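Local coordinates for protein saframycin Mx1 synthetase B (Legionella pneumophila subsp. pneumophila, PDB 3KXW) that belongs to the ANL superfamily of AMP-binding enzymes, with a large AMP-binding part followed by a smaller C-terminal one, at residues A107-T112 and M180-V185. Residues are numbered along the deposited sequence; the frame is centred on the assembly and turned at random.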
# COMPACT_ATOMS: atom_id res chain seq x y z
N ALA A 107 4.63 16.24 1.46
CA ALA A 107 5.25 16.63 0.20
C ALA A 107 6.46 17.54 0.43
O ALA A 107 7.50 17.35 -0.18
CB ALA A 107 4.22 17.31 -0.73
N GLN A 108 6.33 18.53 1.30
CA GLN A 108 7.45 19.41 1.57
C GLN A 108 8.65 18.65 2.16
O GLN A 108 9.80 18.94 1.84
CB GLN A 108 7.04 20.54 2.53
CG GLN A 108 8.23 21.36 3.02
CD GLN A 108 8.86 22.19 1.91
OE1 GLN A 108 9.97 21.91 1.45
NE2 GLN A 108 8.13 23.19 1.46
N ARG A 109 8.38 17.70 3.06
CA ARG A 109 9.49 16.94 3.64
C ARG A 109 10.16 16.07 2.58
O ARG A 109 11.35 15.86 2.63
CB ARG A 109 9.02 16.09 4.83
CG ARG A 109 8.58 16.89 6.04
CD ARG A 109 7.82 16.03 7.06
NE ARG A 109 7.13 16.90 8.01
CZ ARG A 109 7.74 17.49 9.03
NH1 ARG A 109 9.03 17.26 9.25
NH2 ARG A 109 7.06 18.29 9.85
N ILE A 110 9.37 15.57 1.63
CA ILE A 110 9.92 14.75 0.55
C ILE A 110 10.75 15.60 -0.41
O ILE A 110 11.85 15.22 -0.84
CB ILE A 110 8.81 13.97 -0.16
CG1 ILE A 110 8.39 12.79 0.72
CG2 ILE A 110 9.28 13.47 -1.52
CD1 ILE A 110 7.19 12.00 0.19
N VAL A 111 10.26 16.79 -0.72
CA VAL A 111 11.05 17.71 -1.53
C VAL A 111 12.38 18.07 -0.87
O VAL A 111 13.41 18.09 -1.51
CB VAL A 111 10.25 18.99 -1.91
CG1 VAL A 111 11.17 20.08 -2.53
CG2 VAL A 111 9.12 18.62 -2.85
N THR A 112 12.36 18.35 0.43
CA THR A 112 13.59 18.72 1.11
C THR A 112 14.60 17.57 1.10
O THR A 112 15.79 17.78 0.93
CB THR A 112 13.28 19.15 2.54
OG1 THR A 112 12.36 20.26 2.49
CG2 THR A 112 14.57 19.57 3.28
N MSE A 180 7.91 12.28 10.21
CA MSE A 180 8.78 13.45 10.42
C MSE A 180 10.03 13.48 9.55
O MSE A 180 10.51 14.55 9.18
CB MSE A 180 9.15 13.60 11.90
CG MSE A 180 7.91 13.79 12.82
SE MSE A 180 6.78 15.37 12.36
CE MSE A 180 8.15 16.75 12.66
N HIS A 181 10.57 12.31 9.21
CA HIS A 181 11.65 12.24 8.23
C HIS A 181 11.36 11.09 7.27
O HIS A 181 11.90 10.01 7.42
CB HIS A 181 13.00 12.02 8.92
CG HIS A 181 13.39 13.12 9.85
ND1 HIS A 181 13.92 14.32 9.41
CD2 HIS A 181 13.35 13.21 11.21
CE1 HIS A 181 14.18 15.10 10.45
NE2 HIS A 181 13.84 14.45 11.55
N PRO A 182 10.48 11.33 6.29
CA PRO A 182 10.01 10.25 5.43
C PRO A 182 11.19 9.51 4.82
O PRO A 182 12.16 10.15 4.40
CB PRO A 182 9.22 10.98 4.34
CG PRO A 182 8.71 12.21 5.02
CD PRO A 182 9.83 12.62 5.97
N LYS A 183 11.08 8.19 4.76
CA LYS A 183 12.17 7.34 4.24
C LYS A 183 11.92 6.99 2.79
O LYS A 183 10.93 6.32 2.47
CB LYS A 183 12.27 6.05 5.06
CG LYS A 183 12.70 6.23 6.51
CD LYS A 183 12.52 4.88 7.24
CE LYS A 183 13.42 4.76 8.47
NZ LYS A 183 12.91 5.62 9.58
N GLY A 184 12.80 7.46 1.91
CA GLY A 184 12.72 7.18 0.49
C GLY A 184 13.62 6.01 0.13
O GLY A 184 14.85 6.14 0.06
N VAL A 185 13.00 4.86 -0.05
CA VAL A 185 13.75 3.64 -0.35
C VAL A 185 14.30 3.70 -1.77
O VAL A 185 13.56 3.96 -2.73
CB VAL A 185 12.85 2.40 -0.18
CG1 VAL A 185 13.61 1.14 -0.62
CG2 VAL A 185 12.34 2.32 1.28
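Pro-182 packs the CB, CG and CD side of its ring against helix 101-114, between the side chains of Arg-109 and Ile-110. Its CD lies 3.7 Å from CB of Arg-109, while its CB meets CG1 of Ile-110 at 4.1 Å. In Ile-110, CG1 stands anti to the carbonyl carbon (chi1 -76°), which brings this branch to the proline. This is the buried, apolar side of the contact: both Pro-182 and Ile-110 are buried, both touch Tyr-174 of strand 169-174, and Ile-110 also rests on Val-93 and Ile-95 of strand 91-95.

Residues 180-185 form the end of the Ser/Thr/Gly-rich signature sequence of the AMP-binding enzymes; its loop leads from strand 169-174 into the antiparallel strand 184-188. Pro-182 rests the end of this loop on the helix, and its side chain lies about 12 Å from the bound 5'-O-[(S)-(dodecanoyloxy)(hydroxy)phosphoryl]adenosine.

Toward solvent, where Arg-109 and Met-180 are partly exposed, the contact is less firmly fixed: its one hydrogen bond is weak. Arg-109 runs extended from CG to NE, and its NH1 reaches O of Met-180 at 3.1 Å, but the N-H points well off the oxygen (128°). NE has a stronger partner in Asp-105, a salt bridge within the same helix. Met-180, a selenomethionine here, starts out away from the helix and doubles back through bends at chi2 and chi3, bringing SE over one guanidinium face, 3.8 Å above the plane and offset toward its rim. The terminal CE comes within 3.4 Å of Arg-109 NH2. Met-180 also touches His-468 and a crystal neighbour, so lattice packing may influence its pose.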